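Local coordinates for protein myosin-17 (Arabidopsis thaliana, PDB 7KFL) that probably carries cargo along actin filaments as a plant class XI myosin motor, recognising that cargo through its globular tail domain, at residues 152-155 and 156-160; 160-163 and 164-167; 227-231 and 232-236; 365-369 and 370-374. One frame throughout, in Å; residues are numbered along the deposited sequence.

Contact 1: 152-155 and 156-160; sequences ALLF and KQQLT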
loop_
_atom_site.group_PDB
_atom_site.type_symbol
_atom_site.label_atom_id
_atom_site.label_comp_id
_atom_site.label_asym_id
_atom_site.label_seq_id
_atom_site.Cartn_x
_atom_site.Cartn_y
_atom_site.Cartn_z
ATOM N N ALA A 152 18.930 -12.315 -19.645
ATOM C CA ALA A 152 17.822 -12.893 -18.848
ATOM C C ALA A 152 17.902 -12.429 -17.388
ATOM O O ALA A 152 16.835 -12.175 -16.798
ATOM C CB ALA A 152 17.856 -14.398 -18.945
ATOM N N LEU A 153 19.109 -12.342 -16.821
ATOM C CA LEU A 153 19.334 -11.915 -15.411
ATOM C C LEU A 153 19.018 -10.421 -15.274
ATOM O O LEU A 153 18.471 -10.034 -14.218
ATOM C CB LEU A 153 20.781 -12.210 -15.001
ATOM C CG LEU A 153 21.179 -13.685 -14.988
ATOM C CD1 LEU A 153 22.671 -13.835 -14.733
ATOM C CD2 LEU A 153 20.381 -14.467 -13.954
ATOM N N LEU A 154 19.353 -9.624 -16.295
ATOM C CA LEU A 154 19.032 -8.172 -16.360
ATOM C C LEU A 154 17.512 -7.995 -16.422
ATOM O O LEU A 154 17.005 -7.039 -15.803
ATOM C CB LEU A 154 19.697 -7.545 -17.590
ATOM C CG LEU A 154 19.473 -6.042 -17.763
ATOM C CD1 LEU A 154 20.136 -5.261 -16.640
ATOM C CD2 LEU A 154 19.980 -5.561 -19.113
ATOM N N PHE A 155 16.824 -8.880 -17.151
ATOM C CA PHE A 155 15.354 -8.839 -17.370
ATOM C C PHE A 155 14.622 -9.058 -16.041
ATOM O O PHE A 155 13.673 -8.301 -15.757
ATOM C CB PHE A 155 14.919 -9.878 -18.403
ATOM C CG PHE A 155 13.426 -9.976 -18.580
ATOM C CD1 PHE A 155 12.703 -8.911 -19.100
ATOM C CD2 PHE A 155 12.739 -11.125 -18.217
ATOM C CE1 PHE A 155 11.328 -8.999 -19.257
ATOM C CE2 PHE A 155 11.365 -11.210 -18.377
ATOM C CZ PHE A 155 10.661 -10.148 -18.896
ATOM N N LYS A 156 15.035 -10.065 -15.262
ATOM C CA LYS A 156 14.460 -10.360 -13.921
ATOM C C LYS A 156 14.596 -9.111 -13.041
ATOM O O LYS A 156 13.619 -8.752 -12.365
ATOM C CB LYS A 156 15.148 -11.573 -13.285
ATOM C CG LYS A 156 14.759 -11.840 -11.837
ATOM C CD LYS A 156 14.989 -13.268 -11.398
ATOM C CE LYS A 156 15.171 -13.403 -9.901
ATOM N NZ LYS A 156 16.537 -13.006 -9.479
ATOM N N GLN A 157 15.769 -8.474 -13.074
ATOM C CA GLN A 157 16.091 -7.235 -12.318
ATOM C C GLN A 157 15.217 -6.079 -12.826
ATOM O O GLN A 157 14.652 -5.359 -11.981
ATOM C CB GLN A 157 17.585 -6.944 -12.449
ATOM C CG GLN A 157 18.002 -5.568 -11.953
ATOM C CD GLN A 157 19.496 -5.392 -12.064
ATOM O OE1 GLN A 157 20.271 -6.257 -11.649
ATOM N NE2 GLN A 157 19.915 -4.273 -12.634
ATOM N N GLN A 158 15.110 -5.907 -14.148
ATOM C CA GLN A 158 14.289 -4.839 -14.783
ATOM C C GLN A 158 12.801 -5.083 -14.493
ATOM O O GLN A 158 12.091 -4.100 -14.190
ATOM C CB GLN A 158 14.560 -4.765 -16.288
ATOM C CG GLN A 158 15.854 -4.039 -16.635
ATOM C CD GLN A 158 16.087 -3.922 -18.122
ATOM O OE1 GLN A 158 15.259 -4.314 -18.939
ATOM N NE2 GLN A 158 17.228 -3.366 -18.489
ATOM N N LEU A 159 12.339 -6.335 -14.574
ATOM C CA LEU A 159 10.915 -6.699 -14.330
ATOM C C LEU A 159 10.574 -6.494 -12.849
ATOM O O LEU A 159 9.457 -6.007 -12.568
ATOM C CB LEU A 159 10.660 -8.147 -14.763
ATOM C CG LEU A 159 9.201 -8.603 -14.703
ATOM C CD1 LEU A 159 8.312 -7.729 -15.575
ATOM C CD2 LEU A 159 9.072 -10.061 -15.117
ATOM N N THR A 160 11.488 -6.862 -11.943
ATOM C CA THR A 160 11.388 -6.599 -10.480
ATOM C C THR A 160 11.153 -5.098 -10.265
ATOM O O THR A 160 10.190 -4.749 -9.557
ATOM C CB THR A 160 12.633 -7.106 -9.738
ATOM O OG1 THR A 160 12.643 -8.531 -9.820
ATOM C CG2 THR A 160 12.683 -6.693 -8.283
#

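Contact 2: 160-163 and 164-167; sequences TAFL and EKIY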
loop_
_atom_site.group_PDB
_atom_site.type_symbol
_atom_site.label_atom_id
_atom_site.label_comp_id
_atom_site.label_asym_id
_atom_site.label_seq_id
_atom_site.Cartn_x
_atom_site.Cartn_y
_atom_site.Cartn_z
ATOM N N THR A 160 11.488 -6.862 -11.943
ATOM C CA THR A 160 11.388 -6.599 -10.480
ATOM C C THR A 160 11.153 -5.098 -10.265
ATOM O O THR A 160 10.190 -4.749 -9.557
ATOM C CB THR A 160 12.633 -7.106 -9.738
ATOM O OG1 THR A 160 12.643 -8.531 -9.820
ATOM C CG2 THR A 160 12.683 -6.693 -8.283
ATOM N N ALA A 161 11.990 -4.253 -10.873
ATOM C CA ALA A 161 11.930 -2.776 -10.760
ATOM C C ALA A 161 10.562 -2.267 -11.234
ATOM O O ALA A 161 10.049 -1.314 -10.627
ATOM C CB ALA A 161 13.057 -2.139 -11.536
ATOM N N PHE A 162 9.982 -2.885 -12.266
ATOM C CA PHE A 162 8.677 -2.467 -12.849
ATOM C C PHE A 162 7.521 -2.918 -11.945
ATOM O O PHE A 162 6.538 -2.163 -11.841
ATOM C CB PHE A 162 8.545 -2.939 -14.297
ATOM C CG PHE A 162 8.875 -1.853 -15.287
ATOM C CD1 PHE A 162 10.182 -1.625 -15.687
ATOM C CD2 PHE A 162 7.882 -1.014 -15.771
ATOM C CE1 PHE A 162 10.486 -0.605 -16.577
ATOM C CE2 PHE A 162 8.187 0.003 -16.662
ATOM C CZ PHE A 162 9.488 0.208 -17.062
ATOM N N LEU A 163 7.628 -4.084 -11.301
ATOM C CA LEU A 163 6.637 -4.546 -10.291
ATOM C C LEU A 163 6.573 -3.527 -9.147
ATOM O O LEU A 163 5.453 -3.164 -8.736
ATOM C CB LEU A 163 7.026 -5.932 -9.767
ATOM C CG LEU A 163 6.151 -6.474 -8.635
ATOM C CD1 LEU A 163 4.694 -6.550 -9.060
ATOM C CD2 LEU A 163 6.633 -7.838 -8.172
ATOM N N GLU A 164 7.733 -3.090 -8.656
ATOM C CA GLU A 164 7.863 -2.102 -7.552
ATOM C C GLU A 164 7.270 -0.761 -8.001
ATOM O O GLU A 164 6.542 -0.151 -7.201
ATOM C CB GLU A 164 9.326 -1.979 -7.128
ATOM C CG GLU A 164 9.825 -3.202 -6.374
ATOM C CD GLU A 164 11.329 -3.299 -6.192
ATOM O OE1 GLU A 164 12.039 -2.344 -6.569
ATOM O OE2 GLU A 164 11.789 -4.339 -5.676
ATOM N N LYS A 165 7.551 -0.337 -9.237
ATOM C CA LYS A 165 7.027 0.923 -9.832
ATOM C C LYS A 165 5.499 0.852 -9.943
ATOM O O LYS A 165 4.827 1.822 -9.539
ATOM C CB LYS A 165 7.647 1.167 -11.210
ATOM C CG LYS A 165 7.093 2.367 -11.966
ATOM C CD LYS A 165 7.937 2.755 -13.160
ATOM C CE LYS A 165 7.257 3.757 -14.069
ATOM N NZ LYS A 165 7.119 5.082 -13.423
ATOM N N ILE A 166 4.980 -0.250 -10.491
ATOM C CA ILE A 166 3.519 -0.477 -10.695
ATOM C C ILE A 166 2.832 -0.484 -9.322
ATOM O O ILE A 166 1.897 0.316 -9.132
ATOM C CB ILE A 166 3.272 -1.763 -11.514
ATOM C CG1 ILE A 166 3.658 -1.559 -12.982
ATOM C CG2 ILE A 166 1.832 -2.240 -11.378
ATOM C CD1 ILE A 166 3.897 -2.842 -13.746
ATOM N N TYR A 167 3.297 -1.329 -8.394
ATOM C CA TYR A 167 2.821 -1.381 -6.985
ATOM C C TYR A 167 2.761 0.040 -6.412
ATOM O O TYR A 167 1.731 0.410 -5.822
ATOM C CB TYR A 167 3.738 -2.245 -6.117
ATOM C CG TYR A 167 3.470 -2.132 -4.639
ATOM C CD1 TYR A 167 4.071 -1.145 -3.873
ATOM C CD2 TYR A 167 2.602 -3.003 -4.002
ATOM C CE1 TYR A 167 3.825 -1.033 -2.514
ATOM C CE2 TYR A 167 2.349 -2.909 -2.642
ATOM C CZ TYR A 167 2.959 -1.918 -1.895
ATOM O OH TYR A 167 2.700 -1.821 -0.560
#

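Contact 3: 227-231 and 232-236; sequences NLMKA and NNAPP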
loop_
_atom_site.group_PDB
_atom_site.type_symbol
_atom_site.label_atom_id
_atom_site.label_comp_id
_atom_site.label_asym_id
_atom_site.label_seq_id
_atom_site.Cartn_x
_atom_site.Cartn_y
_atom_site.Cartn_z
ATOM N N ASN A 227 -11.558 -4.234 -5.251
ATOM C CA ASN A 227 -12.347 -5.023 -6.237
ATOM C C ASN A 227 -11.611 -5.062 -7.584
ATOM O O ASN A 227 -11.707 -6.098 -8.276
ATOM C CB ASN A 227 -13.770 -4.478 -6.389
ATOM C CG ASN A 227 -14.611 -4.661 -5.142
ATOM O OD1 ASN A 227 -14.503 -5.673 -4.455
ATOM N ND2 ASN A 227 -15.458 -3.689 -4.843
ATOM N N LEU A 228 -10.907 -3.978 -7.935
ATOM C CA LEU A 228 -10.123 -3.845 -9.195
ATOM C C LEU A 228 -8.937 -4.816 -9.176
ATOM O O LEU A 228 -8.559 -5.310 -10.257
ATOM C CB LEU A 228 -9.637 -2.399 -9.335
ATOM C CG LEU A 228 -8.702 -2.123 -10.512
ATOM C CD1 LEU A 228 -9.377 -2.446 -11.836
ATOM C CD2 LEU A 228 -8.230 -0.679 -10.494
ATOM N N MET A 229 -8.356 -5.053 -7.999
ATOM C CA MET A 229 -7.190 -5.957 -7.821
ATOM C C MET A 229 -7.682 -7.397 -7.636
ATOM O O MET A 229 -6.932 -8.318 -8.003
ATOM C CB MET A 229 -6.343 -5.518 -6.625
ATOM C CG MET A 229 -5.557 -4.246 -6.901
ATOM S SD MET A 229 -4.414 -3.818 -5.571
ATOM C CE MET A 229 -5.565 -3.420 -4.257
ATOM N N LYS A 230 -8.895 -7.582 -7.109
ATOM C CA LYS A 230 -9.548 -8.913 -6.982
ATOM C C LYS A 230 -9.983 -9.392 -8.374
ATOM O O LYS A 230 -9.809 -10.594 -8.659
ATOM C CB LYS A 230 -10.716 -8.843 -5.993
ATOM C CG LYS A 230 -10.298 -8.718 -4.535
ATOM C CD LYS A 230 -11.453 -8.549 -3.578
ATOM C CE LYS A 230 -12.257 -9.819 -3.405
ATOM N NZ LYS A 230 -13.240 -9.697 -2.301
ATOM N N ALA A 231 -10.496 -8.479 -9.207
ATOM C CA ALA A 231 -10.908 -8.723 -10.611
ATOM C C ALA A 231 -9.696 -9.146 -11.449
ATOM O O ALA A 231 -9.881 -9.950 -12.383
ATOM C CB ALA A 231 -11.548 -7.486 -11.190
ATOM N N ASN A 232 -8.515 -8.605 -11.127
ATOM C CA ASN A 232 -7.230 -8.872 -11.828
ATOM C C ASN A 232 -6.443 -9.956 -11.079
ATOM O O ASN A 232 -5.255 -10.146 -11.403
ATOM C CB ASN A 232 -6.424 -7.583 -12.001
ATOM C CG ASN A 232 -6.843 -6.799 -13.224
ATOM O OD1 ASN A 232 -6.602 -7.234 -14.347
ATOM N ND2 ASN A 232 -7.472 -5.651 -13.027
ATOM N N ASN A 233 -7.081 -10.650 -10.130
ATOM C CA ASN A 233 -6.495 -11.779 -9.355
ATOM C C ASN A 233 -5.088 -11.407 -8.873
ATOM O O ASN A 233 -4.178 -12.256 -8.971
ATOM C CB ASN A 233 -6.506 -13.073 -10.171
ATOM C CG ASN A 233 -7.899 -13.652 -10.299
ATOM O OD1 ASN A 233 -8.419 -14.229 -9.348
ATOM N ND2 ASN A 233 -8.512 -13.493 -11.460
ATOM N N ALA A 234 -4.924 -10.182 -8.369
ATOM C CA ALA A 234 -3.692 -9.704 -7.702
ATOM C C ALA A 234 -3.435 -10.593 -6.489
ATOM O O ALA A 234 -4.356 -10.846 -5.714
ATOM C CB ALA A 234 -3.844 -8.255 -7.306
ATOM N N PRO A 235 -2.200 -11.113 -6.292
ATOM C CA PRO A 235 -1.920 -12.021 -5.180
ATOM C C PRO A 235 -2.243 -11.352 -3.845
ATOM O O PRO A 235 -1.718 -10.281 -3.552
ATOM C CB PRO A 235 -0.424 -12.346 -5.313
ATOM C CG PRO A 235 0.132 -11.248 -6.199
ATOM C CD PRO A 235 -1.007 -10.847 -7.111
ATOM N N PRO A 236 -3.128 -11.947 -3.009
ATOM C CA PRO A 236 -3.589 -11.298 -1.779
ATOM C C PRO A 236 -2.464 -10.636 -0.963
ATOM O O PRO A 236 -2.682 -9.554 -0.449
ATOM C CB PRO A 236 -4.221 -12.458 -0.997
ATOM C CG PRO A 236 -4.737 -13.388 -2.072
ATOM C CD PRO A 236 -3.733 -13.277 -3.201
#

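Contact 4: 365-369 and 370-374; sequences TEDSN and NAVSS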
loop_
_atom_site.group_PDB
_atom_site.type_symbol
_atom_site.label_atom_id
_atom_site.label_comp_id
_atom_site.label_asym_id
_atom_site.label_seq_id
_atom_site.Cartn_x
_atom_site.Cartn_y
_atom_site.Cartn_z
ATOM N N THR A 365 12.383 17.196 29.195
ATOM C CA THR A 365 13.699 17.833 29.483
ATOM C C THR A 365 14.733 16.743 29.800
ATOM O O THR A 365 15.904 16.929 29.418
ATOM C CB THR A 365 13.587 18.882 30.597
ATOM O OG1 THR A 365 12.899 18.293 31.700
ATOM C CG2 THR A 365 12.863 20.135 30.155
ATOM N N GLU A 366 14.313 15.659 30.466
ATOM C CA GLU A 366 15.130 14.432 30.695
ATOM C C GLU A 366 15.610 13.897 29.340
ATOM O O GLU A 366 16.835 13.726 29.171
ATOM C CB GLU A 366 14.316 13.372 31.447
ATOM C CG GLU A 366 14.899 11.965 31.380
ATOM C CD GLU A 366 13.878 10.842 31.265
ATOM O OE1 GLU A 366 14.196 9.822 30.619
ATOM O OE2 GLU A 366 12.770 10.985 31.824
ATOM N N ASP A 367 14.670 13.639 28.424
ATOM C CA ASP A 367 14.932 13.110 27.057
ATOM C C ASP A 367 15.763 14.124 26.262
ATOM O O ASP A 367 16.666 13.685 25.524
ATOM C CB ASP A 367 13.629 12.759 26.332
ATOM C CG ASP A 367 13.059 11.401 26.707
ATOM O OD1 ASP A 367 13.401 10.898 27.796
ATOM O OD2 ASP A 367 12.280 10.853 25.901
ATOM N N SER A 368 15.473 15.422 26.407
ATOM C CA SER A 368 16.180 16.539 25.724
ATOM C C SER A 368 17.651 16.589 26.159
ATOM O O SER A 368 18.508 16.867 25.298
ATOM C CB SER A 368 15.496 17.857 25.980
ATOM O OG SER A 368 16.146 18.908 25.281
ATOM N N ASN A 369 17.926 16.335 27.445
ATOM C CA ASN A 369 19.289 16.378 28.044
ATOM C C ASN A 369 20.170 15.268 27.454
ATOM O O ASN A 369 21.394 15.483 27.378
ATOM C CB ASN A 369 19.250 16.271 29.574
ATOM C CG ASN A 369 18.849 17.561 30.260
ATOM O OD1 ASN A 369 18.948 18.640 29.681
ATOM N ND2 ASN A 369 18.403 17.461 31.502
ATOM N N ASN A 370 19.574 14.137 27.058
ATOM C CA ASN A 370 20.286 12.942 26.522
ATOM C C ASN A 370 20.350 12.994 24.988
ATOM O O ASN A 370 20.834 12.008 24.390
ATOM C CB ASN A 370 19.621 11.644 26.989
ATOM C CG ASN A 370 19.570 11.518 28.495
ATOM O OD1 ASN A 370 19.844 12.479 29.212
ATOM N ND2 ASN A 370 19.221 10.340 28.986
ATOM N N ALA A 371 19.879 14.091 24.378
ATOM C CA ALA A 371 19.823 14.309 22.912
ATOM C C ALA A 371 19.030 13.181 22.235
ATOM O O ALA A 371 19.246 12.941 21.031
ATOM C CB ALA A 371 21.224 14.423 22.356
ATOM N N VAL A 372 18.129 12.535 22.981
ATOM C CA VAL A 372 17.291 11.397 22.505
ATOM C C VAL A 372 16.145 11.968 21.665
ATOM O O VAL A 372 15.260 12.619 22.250
ATOM C CB VAL A 372 16.767 10.554 23.685
ATOM C CG1 VAL A 372 15.638 9.622 23.271
ATOM C CG2 VAL A 372 17.889 9.771 24.351
ATOM N N SER A 373 16.179 11.746 20.348
ATOM C CA SER A 373 15.103 12.124 19.394
ATOM C C SER A 373 13.837 11.335 19.738
ATOM O O SER A 373 13.869 10.095 19.623
ATOM C CB SER A 373 15.522 11.891 17.966
ATOM O OG SER A 373 16.678 12.650 17.646
ATOM N N SER A 374 12.782 12.029 20.173
ATOM C CA SER A 374 11.459 11.446 20.512
ATOM C C SER A 374 10.496 11.664 19.341
ATOM O O SER A 374 10.669 12.655 18.602
ATOM C CB SER A 374 10.916 12.026 21.797
ATOM O OG SER A 374 10.741 13.433 21.692
#

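Contact 1: 152-155 and 156-160
Gln158 lays its amide against the end of Leu154, one turn back along helix 150-186, and its atoms can be followed outward one by one. CB rests 3.4 Å from Leu154 O, the same oxygen that receives Gln158 N. CG stays over that carbonyl at 3.3 Å, because chi1 of -79° puts it beside its own backbone N and anti to the carbonyl carbon. The chain runs on extended, CD passing equally far from Leu154 O and Leu154 CG, and at the tip NE2 has Leu154 CG and CD2 over the amide face, each at 3.6 Å, with CD1 a little further away. Leu154 meets it halfway: its CB sets out away from the next turn, but CG, anti to the backbone N (chi1 -179°), carries the branch back toward the glutamine. With an alanine here, the apolar end of Leu154 would probably lose the amide face it rests on and be freer to turn.

Round the helix, Phe155 and Leu159 run side by side, pointing the same way, and Leu159 CD2 comes to 4.1 Å from Phe155 CZ. Phe54, Ile57 and Leu88 of the surrounding helices enclose the phenylalanine. On another side, Lys156 O takes two bonds, from Thr160 N and Thr160 OG1, which reach it from opposite faces of its plane; the hydroxyl is the closer, at 2.7 Å. The i to i+4 backbone bonding is that of a regular alpha helix; Ala152, Phe155 and Leu159 on the buried side and Gln157 and Gln158 on the more open one make this stretch amphipathic.

Contact 2: 160-163 and 164-167
Glu164 and Thr160 stand side by side on helix 150-186, pointing the same way, with carboxylate oxygen OE2 3.6 Å from the methyl CG2 of the threonine. The touch is only van der Waals, since the threonine turns its hydroxyl elsewhere, to Lys156 O. Beneath it, Glu164 N bonds to Thr160 O at 3.1 Å and lies in the carbonyl plane. The same donor-to-acceptor spacing satisfies the next three acceptors: Lys165 N reaches Ala161 O, Ile166 N reaches Phe162 O at 2.8 Å, and Tyr167 N reaches Leu163 O at 2.9 Å.

Carbon also lies against Phe162 O. Ile166 CG1 lies beside its own backbone N (chi1 -72°), which brings it to 3.2 Å from that oxygen, with CD1 scarcely further off, so an aliphatic branch shields a bonded carbonyl. Among the polar tips, Tyr167 OH has a weak bond to Gln245 OE1, and Lys165 NZ a long, weak ion pair with Glu66.

One side of the turn packs against several helices, while Ala161 and Lys165 stay on the exposed side: Leu163 packs on Leu78 and Leu85 of helix 71-89, Phe162 and Ile166 face helix 53-65 through Ile58 and Ile61, and Tyr167 leans on Val242 of helix 236-260 while its ring meets that of Phe386 edge-to-face.

Contact 3: 227-231 and 232-236
Met229 and Ala234 touch through their CB atoms across a Schellman motif, the turn that ends helix 205-231 ahead of helix 236-260. Asn233, with its positive phi of 46°, is the C-prime residue that swings the chain out of the helix.

The backbone bonds come first. Ala234 N reaches back to Met229 O at 2.8 Å, nearly along the C=O axis, and forms the wider, six-to-one ring. Inside it, Asn233 N makes a weaker bond to Lys230 O at 3.1 Å. Asn232 N has only a weak link to Leu228 O.

Side chain to backbone comes next. Asn232 ND2 reinforces that weak link, bonding to Leu228 O at 3.0 Å with the oxygen tilted 15° from the amide plane. Leu228 and Asn232 run side by side, pointing the same way, and CD1 of the leucine approaches ND2. The other end of the amide is used as well, for Asn232 OD1 bonds to Tyr25 OH, so both polar atoms are engaged and the rotation of the group is fixed. A leucine in its place would probably leave Leu228 O with little more than a weak backbone bond, and Tyr25 OH without this partner. Outside the turn, Ser79 OG bonds to Asn232 O, tying the helix end to helix 71-89.

A cation-pi interaction joins Lys230 to Tyr291.

Apolar contacts complete the account. Val239 of the following helix touches both Met229 and Ala234, beside the place where Ala234 CB lies 3.8 Å from Met229 CB.

Contact 4: 365-369 and 370-374
The amide of Asn370 has Glu366 O over one face, the oxygen lying 3.6 Å from Asn370 CG. Close to the amide plane, Asn369 C lies beside Asn370 OD1 at 3.3 Å. The amide makes no bond to Glu366 O, because the atom nearest that oxygen is OD1, a second acceptor. Asp367 offers the other flat group: its carboxylate has Val372 CG1 loosely above one face, 4.4 Å from OD2, and Ser374 CB beyond the OD2 edge. Asp367 OD1 also comes within 3.1 Å of Glu366 OE1, and the nearness of two like charges may raise the pKa of one of them a little.

Beneath these groups the chain leaves helix 354-369 through a Schellman motif, with Ala371 taking positive phi (56°). Val372 N closes the wide loop on Asp367 O at 3.2 Å, approaching close to the line of the carbonyl. Ala371 N reaches Ser368 O at the same length but from above the carbonyl plane, 70° out of it. Asn370 N is shared weakly between Glu366 O and Asp367 O. Val372 CB also sits 3.6 Å from Asp367 O, placing carbon against the acceptor that Val372 N uses.

Contacts 1 and 2 are successive turns of helix 150-186 that share Thr160, their centres 11 Å apart; both are partly buried, and both pack on helices 53-65 and 71-89. Contact 3 ends a different helix but uses helix 71-89 again, and helix 236-260 as contact 2 does, the nearest atoms of the two being about 7 Å apart. Contact 4 lies at the surface, about 46 Å from contact 3 between centres and on the opposite side of the chain's centre. Regular mid-helix bonding marks the first two. Contacts 3 and 4 share a Schellman ending; in contact 3 it is held against neighbouring helices, whereas contact 4 is mainly polar and almost wholly exposed.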